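Local coordinates for protein 2-hydroxyisobutyryl-CoA synthetase (Aquincola tertiaricarbonis, PDB 6HE0) that belongs to the ANL superfamily of AMP-binding enzymes, with a large AMP-binding domain and a smaller C-terminal domain, at residues Y21-L26 / R187-A192; L165-A170 / A216-T221; R205-L210 / E235-R240. All blocks are in the same frame, centred on the assembly; numbering follows the deposited sequence.

Contact 1 of 3, residues Y21-L26 / R187-A192; sequences YDENYL and RLRAKA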
# COMPACT_ATOMS: atom_id res chain seq x y z
N TYR A 21 9.08 4.28 -23.12
CA TYR A 21 9.13 2.85 -23.41
C TYR A 21 7.86 2.30 -24.03
O TYR A 21 6.74 2.73 -23.69
CB TYR A 21 9.41 2.06 -22.12
CG TYR A 21 10.81 2.22 -21.59
CD1 TYR A 21 11.90 1.68 -22.27
CD2 TYR A 21 11.06 2.95 -20.44
CE1 TYR A 21 13.20 1.85 -21.81
CE2 TYR A 21 12.36 3.07 -19.92
CZ TYR A 21 13.42 2.51 -20.62
OH TYR A 21 14.70 2.65 -20.16
N ASP A 22 8.04 1.30 -24.89
CA ASP A 22 6.98 0.52 -25.50
C ASP A 22 6.45 -0.32 -24.34
O ASP A 22 7.21 -1.07 -23.72
CB ASP A 22 7.55 -0.39 -26.59
CG ASP A 22 6.54 -1.22 -27.33
OD1 ASP A 22 5.49 -1.55 -26.75
OD2 ASP A 22 6.79 -1.57 -28.50
N GLU A 23 5.18 -0.12 -24.00
CA GLU A 23 4.56 -0.83 -22.87
C GLU A 23 4.24 -2.30 -23.20
O GLU A 23 3.98 -3.08 -22.29
CB GLU A 23 3.29 -0.09 -22.42
CG GLU A 23 3.56 1.17 -21.62
CD GLU A 23 4.26 0.97 -20.29
OE1 GLU A 23 3.96 -0.04 -19.61
OE2 GLU A 23 5.06 1.84 -19.91
N ASN A 24 4.24 -2.66 -24.50
CA ASN A 24 3.91 -4.00 -24.97
C ASN A 24 5.12 -4.90 -25.17
O ASN A 24 4.95 -6.09 -25.43
CB ASN A 24 3.12 -3.93 -26.27
CG ASN A 24 1.90 -3.05 -26.23
OD1 ASN A 24 1.04 -3.15 -25.34
ND2 ASN A 24 1.77 -2.21 -27.25
N TYR A 25 6.34 -4.34 -25.05
CA TYR A 25 7.58 -5.09 -25.21
C TYR A 25 7.83 -6.09 -24.08
O TYR A 25 7.90 -5.71 -22.90
CB TYR A 25 8.78 -4.15 -25.37
CG TYR A 25 10.10 -4.89 -25.36
CD1 TYR A 25 10.57 -5.53 -26.51
CD2 TYR A 25 10.85 -5.02 -24.19
CE1 TYR A 25 11.75 -6.27 -26.49
CE2 TYR A 25 12.03 -5.75 -24.16
CZ TYR A 25 12.49 -6.36 -25.32
OH TYR A 25 13.65 -7.10 -25.30
N LEU A 26 8.03 -7.35 -24.46
CA LEU A 26 8.43 -8.43 -23.57
C LEU A 26 9.57 -9.08 -24.30
O LEU A 26 9.48 -9.21 -25.51
CB LEU A 26 7.30 -9.44 -23.26
CG LEU A 26 6.24 -8.98 -22.23
CD1 LEU A 26 5.04 -9.89 -22.26
CD2 LEU A 26 6.79 -8.92 -20.78
N ARG A 187 4.71 -4.10 -14.68
CA ARG A 187 5.27 -3.99 -16.02
C ARG A 187 5.78 -5.33 -16.60
O ARG A 187 5.64 -5.58 -17.80
CB ARG A 187 6.36 -2.90 -16.06
CG ARG A 187 6.98 -2.62 -17.45
CD ARG A 187 5.97 -2.45 -18.56
NE ARG A 187 6.61 -2.36 -19.87
CZ ARG A 187 6.83 -3.38 -20.69
NH1 ARG A 187 6.47 -4.60 -20.35
NH2 ARG A 187 7.41 -3.17 -21.87
N LEU A 188 6.31 -6.20 -15.71
CA LEU A 188 6.87 -7.51 -16.04
C LEU A 188 5.79 -8.52 -16.42
O LEU A 188 6.12 -9.59 -16.91
CB LEU A 188 7.70 -8.03 -14.83
CG LEU A 188 8.43 -9.39 -14.91
CD1 LEU A 188 9.35 -9.50 -16.15
CD2 LEU A 188 9.27 -9.59 -13.69
N ARG A 189 4.51 -8.16 -16.21
CA ARG A 189 3.33 -8.99 -16.44
C ARG A 189 3.38 -10.18 -15.48
O ARG A 189 2.90 -11.29 -15.77
CB ARG A 189 3.08 -9.38 -17.92
CG ARG A 189 3.21 -8.22 -18.93
CD ARG A 189 2.10 -7.17 -18.86
NE ARG A 189 2.48 -5.94 -19.56
CZ ARG A 189 2.37 -4.71 -19.05
NH1 ARG A 189 1.87 -4.53 -17.83
NH2 ARG A 189 2.74 -3.65 -19.76
N ALA A 190 4.01 -9.93 -14.32
CA ALA A 190 4.05 -10.86 -13.21
C ALA A 190 2.73 -10.65 -12.42
O ALA A 190 2.10 -9.62 -12.57
CB ALA A 190 5.26 -10.57 -12.32
N LYS A 191 2.29 -11.62 -11.62
CA LYS A 191 1.10 -11.43 -10.79
C LYS A 191 1.57 -10.70 -9.54
O LYS A 191 2.16 -11.31 -8.65
CB LYS A 191 0.45 -12.78 -10.41
CG LYS A 191 -0.06 -13.60 -11.59
CD LYS A 191 -0.51 -15.02 -11.20
CE LYS A 191 -0.60 -15.87 -12.45
NZ LYS A 191 -1.39 -17.11 -12.25
N ALA A 192 1.37 -9.38 -9.47
CA ALA A 192 1.78 -8.60 -8.30
C ALA A 192 0.88 -8.91 -7.11
O ALA A 192 -0.34 -8.91 -7.24
CB ALA A 192 1.74 -7.12 -8.62
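Arg187 reaches from the end of helix 176-187 into a bend of the N-terminal segment 21-26 and binds its backbone carbonyls. Its CG lies anti to the backbone N, and the chain then bends at chi2 (48°). This carries the guanidinium to the carbonyls of Asp22 and Tyr25. Arg187 NH1 and NH2 approach Tyr25 O end-on, both to this one atom. The NH2 bond is the shorter, at 2.8 Å, and uses a lone pair of Tyr25 O in the carbonyl plane. Arg187 NH2 also donates to Asp22 O at 2.8 Å, with that oxygen tilted from the guanidinium plane. Glu23 O sits over one face of the same group, 3.3 Å above its plane. That oxygen accepts from Arg189 NH2 at 2.9 Å, lying at the edge of the Arg189 guanidinium and nearly in its plane. Arg189, just past the helix, has the positive phi of a Schellman motif. Glu23 OE1 forms a salt bridge with Arg187 NE (3.5 Å) from well outside the guanidinium plane, by charge alone. The salt bridge of Glu23 OE1 to Arg145 and the bond from Arg187 NE to Asn149 tie the cluster to helix 141-157.

The exposed Leu26 side is looser. Leu26 CD2 lies 4.0 Å from Leu188 O and 4.1 Å from Arg189 CG. These are plain packing contacts.

Two arginines thus bind three backbone carbonyls, those of Asp22, Glu23 and Tyr25. Neutral acceptors fix how Arg187 is rotated, while Glu23 probably offsets part of the positive charge gathered here.

Contact 2 of 3, residues L165-A170 / A216-T221; sequences LVCVAA and AAFYGT. With COA (coenzyme A), chain D.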
# COMPACT_ATOMS: atom_id res chain seq x y z
N LEU A 165 4.12 -15.12 -9.37
CA LEU A 165 3.46 -14.38 -8.31
C LEU A 165 4.56 -13.69 -7.50
O LEU A 165 5.53 -14.34 -7.11
CB LEU A 165 2.61 -15.33 -7.42
CG LEU A 165 1.77 -14.68 -6.28
CD1 LEU A 165 0.73 -13.73 -6.82
CD2 LEU A 165 1.05 -15.75 -5.49
N VAL A 166 4.46 -12.35 -7.35
CA VAL A 166 5.48 -11.56 -6.64
C VAL A 166 4.90 -10.98 -5.39
O VAL A 166 4.04 -10.11 -5.46
CB VAL A 166 6.16 -10.49 -7.55
CG1 VAL A 166 7.13 -9.63 -6.75
CG2 VAL A 166 6.87 -11.14 -8.73
N CYS A 167 5.40 -11.45 -4.23
CA CYS A 167 4.93 -10.94 -2.96
C CYS A 167 5.70 -9.71 -2.50
O CYS A 167 6.89 -9.82 -2.20
CB CYS A 167 4.92 -12.02 -1.89
SG CYS A 167 4.29 -11.42 -0.29
N VAL A 168 5.01 -8.54 -2.40
CA VAL A 168 5.60 -7.27 -1.94
C VAL A 168 5.17 -7.10 -0.49
O VAL A 168 4.03 -6.70 -0.20
CB VAL A 168 5.24 -6.07 -2.82
CG1 VAL A 168 6.07 -4.84 -2.43
CG2 VAL A 168 5.44 -6.41 -4.29
N ALA A 169 6.06 -7.52 0.41
CA ALA A 169 5.80 -7.51 1.84
C ALA A 169 6.63 -6.43 2.55
O ALA A 169 7.45 -6.68 3.43
CB ALA A 169 6.05 -8.89 2.42
N ALA A 170 6.42 -5.21 2.09
CA ALA A 170 7.01 -4.01 2.62
C ALA A 170 5.87 -3.01 2.68
O ALA A 170 4.91 -3.09 1.89
CB ALA A 170 8.11 -3.51 1.69
N ALA A 216 6.56 -17.13 -6.41
CA ALA A 216 7.90 -17.44 -6.94
C ALA A 216 8.92 -16.43 -6.40
O ALA A 216 10.10 -16.73 -6.31
CB ALA A 216 7.87 -17.38 -8.47
N ALA A 217 8.47 -15.21 -6.08
CA ALA A 217 9.36 -14.14 -5.65
C ALA A 217 8.78 -13.35 -4.48
O ALA A 217 7.56 -13.25 -4.31
CB ALA A 217 9.69 -13.22 -6.82
N PHE A 218 9.69 -12.80 -3.67
CA PHE A 218 9.38 -12.04 -2.48
C PHE A 218 10.27 -10.80 -2.40
O PHE A 218 11.48 -10.86 -2.70
CB PHE A 218 9.59 -12.91 -1.23
CG PHE A 218 9.29 -12.25 0.11
CD1 PHE A 218 10.25 -11.43 0.73
CD2 PHE A 218 8.12 -12.51 0.79
CE1 PHE A 218 10.00 -10.87 1.99
CE2 PHE A 218 7.88 -11.96 2.05
CZ PHE A 218 8.84 -11.15 2.65
N TYR A 219 9.66 -9.69 -2.02
CA TYR A 219 10.36 -8.44 -1.80
C TYR A 219 10.08 -7.90 -0.40
O TYR A 219 8.90 -7.77 -0.02
CB TYR A 219 9.97 -7.39 -2.85
CG TYR A 219 10.50 -6.01 -2.50
CD1 TYR A 219 11.78 -5.63 -2.90
CD2 TYR A 219 9.75 -5.11 -1.75
CE1 TYR A 219 12.29 -4.37 -2.60
CE2 TYR A 219 10.26 -3.85 -1.41
CZ TYR A 219 11.52 -3.48 -1.85
OH TYR A 219 12.05 -2.24 -1.56
N GLY A 220 11.13 -7.46 0.26
CA GLY A 220 11.05 -6.76 1.54
C GLY A 220 12.41 -6.30 2.03
O GLY A 220 13.31 -6.12 1.22
N THR A 221 12.58 -6.17 3.37
CA THR A 221 13.89 -5.93 3.99
C THR A 221 14.47 -7.30 4.33
O THR A 221 13.70 -8.24 4.60
CB THR A 221 13.89 -4.99 5.25
OG1 THR A 221 13.17 -5.55 6.34
CG2 THR A 221 13.40 -3.59 4.95
N1A COA D . 9.04 -4.56 7.00
C2A COA D . 7.93 -5.26 7.28
N3A COA D . 7.31 -5.39 8.46
C4A COA D . 7.95 -4.74 9.43
C5A COA D . 9.10 -3.98 9.29
C6A COA D . 9.66 -3.90 8.00
N6A COA D . 10.73 -3.17 7.69
N7A COA D . 9.50 -3.47 10.52
C8A COA D . 8.60 -3.93 11.36
N9A COA D . 7.63 -4.70 10.76
C1B COA D . 6.47 -5.32 11.42
C2B COA D . 6.82 -6.02 12.73
O2B COA D . 7.43 -7.28 12.47
C3B COA D . 5.48 -5.96 13.46
O3B COA D . 4.56 -6.99 13.02
P3B COA D . 4.38 -8.38 13.75
O7A COA D . 3.02 -8.83 13.52
O8A COA D . 5.41 -9.23 13.11
O9A COA D . 4.75 -8.22 15.22
C4B COA D . 4.86 -4.64 13.00
O4B COA D . 5.51 -4.32 11.75
C5B COA D . 5.00 -3.50 13.97
O5B COA D . 6.41 -3.44 14.33
P1A COA D . 7.08 -2.21 15.09
O1A COA D . 8.52 -2.43 15.37
O2A COA D . 6.36 -1.84 16.35
O3A COA D . 6.77 -1.03 14.06
P2A COA D . 7.54 0.13 13.29
O4A COA D . 7.67 1.25 14.22
O5A COA D . 8.89 -0.40 12.82
O6A COA D . 6.64 0.41 12.00
CBP COA D . 6.83 -0.13 9.63
CCP COA D . 6.54 -0.66 11.04
CDP COA D . 6.85 -1.27 8.61
CEP COA D . 5.71 0.85 9.27
CAP COA D . 8.21 0.59 9.68
OAP COA D . 9.28 -0.23 10.13
C9P COA D . 8.60 1.30 8.38
O9P COA D . 7.95 2.27 7.98
N8P COA D . 9.65 0.84 7.72
C7P COA D . 10.01 1.44 6.44
C6P COA D . 11.36 1.04 6.00
C5P COA D . 11.30 0.04 4.87
O5P COA D . 10.74 -1.05 5.00
N4P COA D . 11.94 0.41 3.76
C3P COA D . 12.52 -0.54 2.82
C2P COA D . 11.60 -0.94 1.69
S1P COA D . 11.90 -2.72 1.59
O HOH W 1 9.90 -5.69 4.49
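Two adjacent strands of the parallel sheet in the AMP-binding domain make this contact. Strands 165-168 and 217-220 run the same way, 17° apart, and are linked through strand 191-193 by beta-alpha-beta crossovers. Backbone bonds zip them together. Cys167 N donates to Ala217 O at 2.8 Å, Tyr219 N donates to Cys167 O, and Ala169 N donates to Tyr219 O. At the start of the ladder, Leu165 O receives Ala217 N, with a weak second bond from Ala216 N.

One face of the sheet carries Cys167 and Phe218, with helix 202-213 packed over it. Cys167 SG meets Phe218 CD2 at 4.1 Å, a sulfur-aromatic contact that is oblique to the ring. Ala169 CB touches the far end of that ring, 3.6 Å from Phe218 CE2. Val166, Ala217, Val168 and Tyr219 point to the other face, where helix 176-187 lies. Val168 CG1 is anti to the backbone N (chi1 -170°) and abuts Tyr219 CD2 at 3.8 Å. Ala170 CB touches the next ring carbon, Tyr219 CE2, also obliquely.

The C-terminal ends of the strands reach the ligand site. Tyr219 OH is hydrogen-bonded to Ser250 OG and comes within 3.2 Å of S1P of coenzyme A. Ala170 CB also approaches this sulfur. Thr221 holds the N-cap position of helix 222-234. Beyond the ladder a water bridges the strand ends: it donates to Ala169 O at 2.8 Å and accepts from Thr221 N at 2.9 Å.

Contact 3 of 3, residues R205-L210 / E235-R240; sequences RLVQWL and EKLNPR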
# COMPACT_ATOMS: atom_id res chain seq x y z
N ARG A 205 -0.56 -13.52 9.41
CA ARG A 205 -1.49 -13.75 8.32
C ARG A 205 -0.73 -13.93 7.02
O ARG A 205 -1.08 -14.80 6.22
CB ARG A 205 -2.54 -12.63 8.21
CG ARG A 205 -3.44 -12.50 9.44
CD ARG A 205 -4.64 -11.60 9.20
NE ARG A 205 -4.24 -10.19 9.07
CZ ARG A 205 -4.15 -9.53 7.92
NH1 ARG A 205 -4.46 -10.13 6.77
NH2 ARG A 205 -3.74 -8.27 7.91
N LEU A 206 0.33 -13.16 6.84
CA LEU A 206 1.16 -13.24 5.63
C LEU A 206 1.73 -14.66 5.40
O LEU A 206 1.68 -15.16 4.28
CB LEU A 206 2.26 -12.14 5.59
CG LEU A 206 3.32 -12.25 4.48
CD1 LEU A 206 2.70 -12.14 3.05
CD2 LEU A 206 4.38 -11.23 4.66
N VAL A 207 2.24 -15.30 6.46
CA VAL A 207 2.81 -16.65 6.37
C VAL A 207 1.77 -17.65 5.91
O VAL A 207 2.11 -18.53 5.12
CB VAL A 207 3.61 -17.14 7.62
CG1 VAL A 207 4.79 -16.22 7.90
CG2 VAL A 207 2.72 -17.29 8.85
N GLN A 208 0.48 -17.46 6.31
CA GLN A 208 -0.63 -18.31 5.82
C GLN A 208 -0.83 -18.13 4.30
O GLN A 208 -1.01 -19.11 3.58
CB GLN A 208 -1.97 -18.04 6.57
CG GLN A 208 -2.05 -18.67 7.97
CD GLN A 208 -1.83 -20.19 8.06
OE1 GLN A 208 -1.36 -20.70 9.08
NE2 GLN A 208 -2.19 -20.96 7.01
N TRP A 209 -0.80 -16.88 3.84
CA TRP A 209 -0.94 -16.48 2.44
C TRP A 209 0.24 -16.99 1.62
O TRP A 209 0.03 -17.43 0.50
CB TRP A 209 -1.07 -14.94 2.34
CG TRP A 209 -2.47 -14.46 2.59
CD1 TRP A 209 -3.00 -14.07 3.78
CD2 TRP A 209 -3.54 -14.40 1.63
NE1 TRP A 209 -4.32 -13.71 3.61
CE2 TRP A 209 -4.67 -13.90 2.30
CE3 TRP A 209 -3.65 -14.71 0.26
CZ2 TRP A 209 -5.91 -13.74 1.66
CZ3 TRP A 209 -4.84 -14.45 -0.39
CH2 TRP A 209 -5.96 -13.97 0.31
N LEU A 210 1.46 -17.01 2.18
CA LEU A 210 2.64 -17.55 1.48
C LEU A 210 2.57 -19.06 1.38
O LEU A 210 2.97 -19.62 0.35
CB LEU A 210 3.96 -17.12 2.11
CG LEU A 210 4.31 -15.62 2.12
CD1 LEU A 210 5.59 -15.38 2.84
CD2 LEU A 210 4.40 -15.07 0.75
N GLU A 235 3.86 -20.45 13.58
CA GLU A 235 2.57 -20.72 12.94
C GLU A 235 2.50 -22.15 12.42
O GLU A 235 1.52 -22.50 11.79
CB GLU A 235 2.27 -19.69 11.82
CG GLU A 235 2.18 -18.26 12.31
CD GLU A 235 1.18 -18.01 13.41
OE1 GLU A 235 1.60 -17.58 14.50
OE2 GLU A 235 -0.02 -18.28 13.18
N LYS A 236 3.54 -22.98 12.69
CA LYS A 236 3.63 -24.41 12.33
C LYS A 236 3.64 -24.62 10.81
O LYS A 236 3.07 -25.58 10.27
CB LYS A 236 2.51 -25.27 13.02
CG LYS A 236 2.20 -24.96 14.50
CD LYS A 236 3.19 -25.57 15.48
CE LYS A 236 2.88 -25.17 16.91
NZ LYS A 236 3.52 -26.08 17.90
N LEU A 237 4.33 -23.72 10.12
CA LEU A 237 4.47 -23.73 8.67
C LEU A 237 5.93 -23.87 8.34
O LEU A 237 6.78 -23.49 9.14
CB LEU A 237 3.87 -22.44 8.03
CG LEU A 237 2.34 -22.22 8.23
CD1 LEU A 237 1.94 -20.81 7.80
CD2 LEU A 237 1.51 -23.24 7.44
N ASN A 238 6.22 -24.46 7.18
CA ASN A 238 7.59 -24.66 6.69
C ASN A 238 7.91 -23.59 5.63
O ASN A 238 7.33 -23.65 4.54
CB ASN A 238 7.72 -26.09 6.10
CG ASN A 238 9.14 -26.43 5.72
OD1 ASN A 238 10.06 -25.59 5.78
ND2 ASN A 238 9.37 -27.68 5.44
N PRO A 239 8.81 -22.61 5.90
CA PRO A 239 9.09 -21.57 4.89
C PRO A 239 9.77 -22.11 3.61
O PRO A 239 9.81 -21.42 2.58
CB PRO A 239 9.96 -20.56 5.65
CG PRO A 239 10.61 -21.36 6.72
CD PRO A 239 9.60 -22.38 7.14
N ARG A 240 10.26 -23.37 3.66
CA ARG A 240 10.82 -24.05 2.50
C ARG A 240 9.69 -24.51 1.56
O ARG A 240 9.96 -24.84 0.39
CB ARG A 240 11.72 -25.22 2.93
CG ARG A 240 13.15 -24.76 2.90
CD ARG A 240 14.07 -25.56 3.75
NE ARG A 240 15.43 -25.07 3.53
CZ ARG A 240 16.27 -25.57 2.64
NH1 ARG A 240 15.92 -26.62 1.90
NH2 ARG A 240 17.48 -25.05 2.49
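The Gln208 amide offers one face to Leu237: the methyl CD1 stands almost straight above Gln208 OE1, at 3.5 Å, and close to Gln208 CD as well. The two side chains cross at about a right angle. The Glu235 carboxylate is hydrogen-bonded through OE1 to His440 NE2 of the second subunit, and it is the aliphatic part of Glu235 that faces the helix. The Trp209 ring lies on the far side of helix 202-213, against Phe195.

Val207 CG2 touches both Glu235 and Leu237. The first torsion (chi1 -60°) sets Val207 CG1 anti to the carbonyl carbon and leaves CG2 between the backbone N and the carbonyl carbon. This places Val207 CG2 3.6 Å from Glu235 CG and 3.8 Å from Leu237 CD1. No hydrogen bond crosses the contact. Segment 235-240 follows helix 222-234, beyond which Lys236, with positive phi, makes a Schellman motif. The turn brings Leu237 back against helix 202-213, so that Leu237 CD1 also lies 3.5 Å from Val207 O.

From the N terminus, contact 1 closes the longest loop, joining 21-26 to the end of helix 176-187 and the start of strand 191-193. Contact 2 opens inside that loop at 165-170 and closes beyond it at 216-221, so the two cross. They also touch: Lys191 O probably accepts from Val166 N within the parallel sheet. Contact 3 opens at 205-210 before contact 2 has closed, and closes at 235-240, so these cross too. Leu206 and Leu210 of helix 202-213 pack on Cys167. Contacts 1 and 3 are in series and do not touch. Together they join the N-terminal segment, the sheet and helices on both faces of it.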